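Local coordinates for Thg1-like uncharacterized protein (Bacillus thuringiensis, PDB 4KGM) that binds ATP and magnesium in a polymerase palm-like catalytic domain and probably transfers nucleotides to tRNA, as in tRNA(His) guanylyltransferases, at residues P44-L49 with E118-K123; I79-Y84 with Q90-N95. One frame throughout, in Å; residues are numbered along the deposited sequence.

Contact 1: P44-L49 with E118-K123. With ATP (adenosine-5'-triphosphate), chain E.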
loop_
_atom_site.group_PDB
_atom_site.type_symbol
_atom_site.label_atom_id
_atom_site.label_comp_id
_atom_site.label_asym_id
_atom_site.label_seq_id
_atom_site.Cartn_x
_atom_site.Cartn_y
_atom_site.Cartn_z
ATOM N N PRO A 44 5.390 -11.691 39.331
ATOM C CA PRO A 44 5.631 -11.319 37.933
ATOM C C PRO A 44 4.612 -11.924 36.967
ATOM O O PRO A 44 4.399 -11.375 35.887
ATOM C CB PRO A 44 7.017 -11.904 37.661
ATOM C CG PRO A 44 7.072 -13.112 38.527
ATOM C CD PRO A 44 6.299 -12.763 39.777
ATOM N N PHE A 45 3.993 -13.034 37.353
ATOM C CA PHE A 45 3.045 -13.715 36.480
ATOM C C PHE A 45 1.687 -13.902 37.152
ATOM O O PHE A 45 1.601 -14.420 38.266
ATOM C CB PHE A 45 3.607 -15.067 36.032
ATOM N N ASP A 46 0.629 -13.473 36.469
ATOM C CA ASP A 46 -0.730 -13.615 36.979
ATOM C C ASP A 46 -1.473 -14.733 36.247
ATOM O O ASP A 46 -1.637 -14.687 35.028
ATOM C CB ASP A 46 -1.491 -12.294 36.850
ATOM C CG ASP A 46 -2.879 -12.354 37.460
ATOM O OD1 ASP A 46 -3.022 -12.019 38.656
ATOM O OD2 ASP A 46 -3.829 -12.738 36.746
ATOM N N GLN A 47 -1.919 -15.735 37.000
ATOM C CA GLN A 47 -2.597 -16.892 36.425
ATOM C C GLN A 47 -3.955 -16.519 35.836
ATOM O O GLN A 47 -4.366 -17.065 34.814
ATOM C CB GLN A 47 -2.768 -17.988 37.481
ATOM C CG GLN A 47 -3.358 -19.290 36.955
ATOM C CD GLN A 47 -2.330 -20.161 36.256
ATOM O OE1 GLN A 47 -1.125 -19.942 36.383
ATOM N NE2 GLN A 47 -2.804 -21.158 35.515
ATOM N N ASP A 48 -4.650 -15.590 36.484
ATOM C CA ASP A 48 -5.962 -15.150 36.017
ATOM C C ASP A 48 -5.870 -14.390 34.698
ATOM O O ASP A 48 -6.677 -14.601 33.792
ATOM C CB ASP A 48 -6.654 -14.286 37.075
ATOM C CG ASP A 48 -7.250 -15.108 38.199
ATOM O OD1 ASP A 48 -7.668 -16.257 37.939
ATOM O OD2 ASP A 48 -7.303 -14.607 39.342
ATOM N N LEU A 49 -4.885 -13.503 34.597
ATOM C CA LEU A 49 -4.684 -12.714 33.390
ATOM C C LEU A 49 -4.265 -13.602 32.223
ATOM O O LEU A 49 -4.779 -13.470 31.112
ATOM C CB LEU A 49 -3.627 -11.634 33.627
ATOM C CG LEU A 49 -3.320 -10.724 32.437
ATOM C CD1 LEU A 49 -4.507 -9.827 32.128
ATOM C CD2 LEU A 49 -2.072 -9.898 32.697
ATOM N N GLU A 118 -15.329 -11.041 34.923
ATOM C CA GLU A 118 -15.851 -12.047 35.843
ATOM C C GLU A 118 -15.197 -11.931 37.215
ATOM O O GLU A 118 -15.880 -11.839 38.235
ATOM C CB GLU A 118 -15.626 -13.456 35.290
ATOM C CG GLU A 118 -16.292 -13.730 33.953
ATOM C CD GLU A 118 -15.990 -15.122 33.429
ATOM O OE1 GLU A 118 -16.230 -15.373 32.228
ATOM O OE2 GLU A 118 -15.514 -15.967 34.218
ATOM N N LYS A 119 -13.868 -11.935 37.232
ATOM C CA LYS A 119 -13.118 -11.899 38.481
ATOM C C LYS A 119 -12.610 -10.498 38.804
ATOM O O LYS A 119 -12.163 -10.235 39.921
ATOM C CB LYS A 119 -11.944 -12.880 38.427
ATOM N N TYR A 120 -12.670 -9.603 37.825
ATOM C CA TYR A 120 -12.180 -8.243 38.017
ATOM C C TYR A 120 -13.092 -7.203 37.373
ATOM O O TYR A 120 -12.691 -6.534 36.422
ATOM C CB TYR A 120 -10.764 -8.103 37.451
ATOM C CG TYR A 120 -9.765 -9.075 38.037
ATOM C CD1 TYR A 120 -9.553 -10.321 37.456
ATOM C CD2 TYR A 120 -9.031 -8.748 39.170
ATOM C CE1 TYR A 120 -8.642 -11.212 37.990
ATOM C CE2 TYR A 120 -8.117 -9.633 39.709
ATOM C CZ TYR A 120 -7.927 -10.862 39.115
ATOM O OH TYR A 120 -7.018 -11.745 39.649
ATOM N N PRO A 121 -14.318 -7.050 37.899
ATOM C CA PRO A 121 -15.261 -6.094 37.307
ATOM C C PRO A 121 -14.847 -4.643 37.540
ATOM O O PRO A 121 -15.430 -3.735 36.944
ATOM C CB PRO A 121 -16.572 -6.402 38.036
ATOM C CG PRO A 121 -16.148 -6.969 39.343
ATOM C CD PRO A 121 -14.891 -7.742 39.067
ATOM N N ASP A 122 -13.851 -4.432 38.394
ATOM C CA ASP A 122 -13.366 -3.089 38.690
ATOM C C ASP A 122 -12.294 -2.652 37.694
ATOM O O ASP A 122 -11.998 -1.461 37.570
ATOM C CB ASP A 122 -12.823 -3.019 40.119
ATOM N N LYS A 123 -11.714 -3.621 36.992
ATOM C CA LYS A 123 -10.702 -3.345 35.978
ATOM C C LYS A 123 -11.281 -2.453 34.884
ATOM O O LYS A 123 -12.426 -2.638 34.473
ATOM C CB LYS A 123 -10.205 -4.651 35.355
ATOM C CG LYS A 123 -8.691 -4.808 35.317
ATOM C CD LYS A 123 -8.163 -5.420 36.604
ATOM C CE LYS A 123 -6.683 -5.753 36.497
ATOM N NZ LYS A 123 -6.174 -6.450 37.711
HETATM P PG ATP E . 1.904 -0.385 24.409
HETATM O O1G ATP E . 3.327 -0.198 23.940
HETATM O O2G ATP E . 0.984 0.775 24.111
HETATM O O3G ATP E . 1.321 -1.733 24.058
HETATM P PB ATP E . 2.389 -1.698 26.866
HETATM O O1B ATP E . 1.381 -2.779 26.554
HETATM O O2B ATP E . 2.589 -1.279 28.302
HETATM O O3B ATP E . 2.031 -0.375 26.019
HETATM P PA ATP E . 4.301 -3.660 26.381
HETATM O O1A ATP E . 5.786 -3.734 26.123
HETATM O O2A ATP E . 3.340 -4.490 25.563
HETATM O O3A ATP E . 3.832 -2.124 26.291
HETATM O "O5'" ATP E . 4.019 -3.961 27.938
HETATM C "C5'" ATP E . 3.465 -5.205 28.358
HETATM C "C4'" ATP E . 3.165 -5.136 29.851
HETATM O "O4'" ATP E . 2.213 -6.132 30.229
HETATM C "C3'" ATP E . 4.414 -5.368 30.687
HETATM O "O3'" ATP E . 4.791 -4.155 31.344
HETATM C "C2'" ATP E . 4.033 -6.418 31.713
HETATM O "O2'" ATP E . 4.306 -5.942 33.035
HETATM C "C1'" ATP E . 2.540 -6.640 31.525
HETATM N N9 ATP E . 2.199 -8.083 31.631
HETATM C C8 ATP E . 2.243 -8.985 30.633
HETATM N N7 ATP E . 1.866 -10.215 31.068
HETATM C C5 ATP E . 1.568 -10.108 32.375
HETATM C C6 ATP E . 1.104 -11.023 33.445
HETATM N N6 ATP E . 0.875 -12.336 33.195
HETATM N N1 ATP E . 0.914 -10.503 34.677
HETATM C C2 ATP E . 1.137 -9.202 34.939
HETATM N N3 ATP E . 1.558 -8.316 34.019
HETATM C C4 ATP E . 1.788 -8.701 32.742
#
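The one direct hydrogen bond across the contact runs from Tyr120 OH to Asp48 OD2, 2.9 Å away. The hydroxyl meets this oxygen on its anti side, 15° out of the carboxylate plane. The two side chains cross at about a right angle, with ring and carboxylate turned 67° from each other. Tyr120 CG stands anti to its own carbonyl carbon (chi1 -57°), which carries the phenol out to Asp48. Because Asp48 sits in the first turn of helix 47-63, its negative charge probably also gains from the helix dipole.

Apolar contact is slight: Asp48 CB lies at the edge of the phenol ring, 3.8 Å from Tyr120 CE1.

Asp46 is the N-cap of this helix, its OD2 accepting from Leu49 N, while its OD1 takes the backbone NH of Ala42. The same residue reaches the nucleotide through its backbone, in a weak bond of 3.5 Å from Asp46 N to ATP N1. Leu49 adds a van der Waals contact, its CD2 resting over one face of the adenine, 3.5 Å from ATP C6.

Helix 47-63 thus begins beside the adenine. Its Leu49 packs on Phe112 and Met116 of helix 97-119, and Tyr120, in the loop that follows helix 97-119, bonds to Asp48 in the first turn of helix 47-63.

Contact 2: I79-Y84 with Q90-N95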
loop_
_atom_site.group_PDB
_atom_site.type_symbol
_atom_site.label_atom_id
_atom_site.label_comp_id
_atom_site.label_asym_id
_atom_site.label_seq_id
_atom_site.Cartn_x
_atom_site.Cartn_y
_atom_site.Cartn_z
ATOM N N ILE A 79 -1.159 -15.036 15.451
ATOM C CA ILE A 79 -2.004 -16.043 14.821
ATOM C C ILE A 79 -1.501 -16.399 13.426
ATOM O O ILE A 79 -1.308 -15.519 12.584
ATOM C CB ILE A 79 -3.460 -15.558 14.717
ATOM C CG1 ILE A 79 -3.956 -15.072 16.082
ATOM C CG2 ILE A 79 -4.353 -16.662 14.166
ATOM C CD1 ILE A 79 -5.247 -14.290 16.023
ATOM N N LEU A 80 -1.281 -17.690 13.188
ATOM C CA LEU A 80 -0.877 -18.169 11.870
ATOM C C LEU A 80 -2.091 -18.562 11.043
ATOM O O LEU A 80 -2.846 -19.461 11.417
ATOM C CB LEU A 80 0.073 -19.363 11.986
ATOM C CG LEU A 80 0.296 -20.153 10.691
ATOM C CD1 LEU A 80 0.966 -19.293 9.628
ATOM C CD2 LEU A 80 1.102 -21.414 10.947
ATOM N N ILE A 81 -2.272 -17.884 9.914
ATOM C CA ILE A 81 -3.380 -18.178 9.014
ATOM C C ILE A 81 -2.860 -18.671 7.668
ATOM O O ILE A 81 -1.979 -18.052 7.070
ATOM C CB ILE A 81 -4.258 -16.935 8.778
ATOM C CG1 ILE A 81 -4.587 -16.249 10.106
ATOM C CG2 ILE A 81 -5.530 -17.315 8.042
ATOM C CD1 ILE A 81 -5.358 -14.960 9.945
ATOM N N THR A 82 -3.398 -19.792 7.203
ATOM C CA THR A 82 -3.063 -20.306 5.880
ATOM C C THR A 82 -4.318 -20.360 5.021
ATOM O O THR A 82 -5.404 -20.651 5.520
ATOM C CB THR A 82 -2.429 -21.710 5.944
ATOM O OG1 THR A 82 -3.387 -22.649 6.449
ATOM C CG2 THR A 82 -1.198 -21.704 6.835
ATOM N N ASN A 83 -4.165 -20.080 3.731
ATOM C CA ASN A 83 -5.300 -20.050 2.817
ATOM C C ASN A 83 -5.049 -20.849 1.542
ATOM O O ASN A 83 -5.601 -20.537 0.488
ATOM C CB ASN A 83 -5.652 -18.606 2.460
ATOM C CG ASN A 83 -4.464 -17.838 1.915
ATOM O OD1 ASN A 83 -3.387 -18.404 1.706
ATOM N ND2 ASN A 83 -4.650 -16.543 1.680
ATOM N N TYR A 84 -4.213 -21.876 1.644
ATOM C CA TYR A 84 -3.849 -22.679 0.482
ATOM C C TYR A 84 -3.948 -24.175 0.762
ATOM O O TYR A 84 -3.234 -24.974 0.157
ATOM C CB TYR A 84 -2.438 -22.322 0.012
ATOM C CG TYR A 84 -1.412 -22.279 1.122
ATOM C CD1 TYR A 84 -1.133 -21.092 1.791
ATOM C CD2 TYR A 84 -0.718 -23.422 1.501
ATOM C CE1 TYR A 84 -0.195 -21.045 2.806
ATOM C CE2 TYR A 84 0.222 -23.383 2.517
ATOM C CZ TYR A 84 0.479 -22.192 3.165
ATOM O OH TYR A 84 1.413 -22.148 4.175
ATOM N N GLN A 90 -10.689 -20.338 0.234
ATOM C CA GLN A 90 -10.957 -18.904 0.229
ATOM C C GLN A 90 -10.188 -18.228 1.355
ATOM O O GLN A 90 -9.703 -18.894 2.270
ATOM C CB GLN A 90 -12.455 -18.641 0.385
ATOM C CG GLN A 90 -13.315 -19.304 -0.680
ATOM C CD GLN A 90 -12.979 -18.824 -2.079
ATOM O OE1 GLN A 90 -13.399 -17.745 -2.493
ATOM N NE2 GLN A 90 -12.217 -19.626 -2.814
ATOM N N SER A 91 -10.078 -16.906 1.288
ATOM C CA SER A 91 -9.361 -16.151 2.310
ATOM C C SER A 91 -10.306 -15.401 3.241
ATOM O O SER A 91 -11.357 -14.915 2.819
ATOM C CB SER A 91 -8.372 -15.172 1.671
ATOM O OG SER A 91 -7.248 -15.854 1.145
ATOM N N TRP A 92 -9.921 -15.318 4.512
ATOM C CA TRP A 92 -10.674 -14.563 5.502
ATOM C C TRP A 92 -10.780 -13.110 5.058
ATOM O O TRP A 92 -9.764 -12.435 4.891
ATOM C CB TRP A 92 -9.984 -14.640 6.865
ATOM C CG TRP A 92 -10.847 -14.187 8.002
ATOM C CD1 TRP A 92 -12.196 -14.356 8.124
ATOM C CD2 TRP A 92 -10.423 -13.479 9.172
ATOM N NE1 TRP A 92 -12.637 -13.802 9.301
ATOM C CE2 TRP A 92 -11.568 -13.257 9.963
ATOM C CE3 TRP A 92 -9.186 -13.014 9.630
ATOM C CZ2 TRP A 92 -11.514 -12.591 11.185
ATOM C CZ3 TRP A 92 -9.134 -12.351 10.843
ATOM C CH2 TRP A 92 -10.291 -12.146 11.607
ATOM N N PHE A 93 -12.012 -12.645 4.853
ATOM C CA PHE A 93 -12.280 -11.289 4.371
ATOM C C PHE A 93 -11.577 -10.993 3.044
ATOM O O PHE A 93 -11.292 -9.834 2.731
ATOM C CB PHE A 93 -11.889 -10.243 5.422
ATOM C CG PHE A 93 -12.741 -10.274 6.661
ATOM C CD1 PHE A 93 -14.114 -10.421 6.574
ATOM C CD2 PHE A 93 -12.163 -10.152 7.916
ATOM C CE1 PHE A 93 -14.898 -10.446 7.717
ATOM C CE2 PHE A 93 -12.940 -10.179 9.061
ATOM C CZ PHE A 93 -14.309 -10.326 8.960
ATOM N N GLU A 94 -11.301 -12.046 2.277
ATOM C CA GLU A 94 -10.606 -11.933 0.995
ATOM C C GLU A 94 -9.233 -11.280 1.142
ATOM O O GLU A 94 -8.785 -10.553 0.254
ATOM C CB GLU A 94 -11.459 -11.167 -0.021
ATOM C CG GLU A 94 -12.824 -11.785 -0.269
ATOM C CD GLU A 94 -13.749 -10.860 -1.034
ATOM O OE1 GLU A 94 -13.628 -9.627 -0.870
ATOM O OE2 GLU A 94 -14.596 -11.366 -1.801
ATOM N N ASN A 95 -8.579 -11.552 2.269
ATOM C CA ASN A 95 -7.263 -10.993 2.583
ATOM C C ASN A 95 -7.208 -9.463 2.634
ATOM O O ASN A 95 -6.157 -8.865 2.401
ATOM C CB ASN A 95 -6.182 -11.553 1.650
ATOM C CG ASN A 95 -5.406 -12.702 2.276
ATOM O OD1 ASN A 95 -5.822 -13.273 3.285
ATOM N ND2 ASN A 95 -4.268 -13.041 1.680
HETATM O O HOH W 1 -8.418 -19.780 4.611
HETATM O O HOH W 2 -2.243 -14.920 1.681
#
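Asn83 and Ser91 form the tight centre of the contact, where Asn83 ND2 donates to Ser91 OG at 2.7 Å. The bond bends to 143°, and the hydroxyl is tilted out of the amide plane. With CG set between its backbone N and carbonyl carbon (chi1 54°), Asn83 swings its amide toward Ser91. Its CB comes within 3.4 Å of Ser91 OG.

The Asn95 side chain crosses that of Asn83 at about a right angle, although their amide planes are only 35° apart. The two amide nitrogens, Asn83 ND2 and Asn95 ND2, are 3.5 Å apart, and a water set beside the pair accepts from both, at 2.9 Å from Asn83 ND2. Asn95 ND2 also donates to the carbonyl of Leu19. The chain reaches Asn95 through a tight left-handed turn, in which Asn95 N bonds to Trp92 O.

Elsewhere the fit is looser. Ile81 CD1 approaches the Trp92 ring obliquely, 4.3 Å from CE3; both side chains lean on Ile64, and Trp92 goes on to pack against Ile100 and Val103 of helix 97-119. Beside the exposed Gln90 no direct backbone bond forms; a second water bridges the two segments, donating to Thr82 O and, at 2.8 Å, to Gln90 O. The Gln90 amide itself turns back to Thr88 O.

The chemistry is that of neutral polar groups rather than charges: amides, a hydroxyl and two waters join the chain just after strand 76-81 to the returning loop without strand pairing, and buried Asn83 ND2 divides its donors between Ser91 and water.

Contacts 1 and 2 lie on opposite sides of the chain's centre, their own centres 32 Å apart and their nearest atoms about 15 Å apart, so neither touches the other. Two elements connect them. Strand 76-81 starts just after Asp75, which with Asp30 holds both magnesium ions, and runs to the loop of contact 2. Helix 97-119 then leads from that loop back to contact 1. The nucleotide belongs to contact 1, where Pro44, Asp46 and Leu49 line the adenine end of the ATP pocket; His35 and Phe34 bind ATP as well. Contact 2 supplies no pocket residue and shapes the far turn of the strand-to-helix connection.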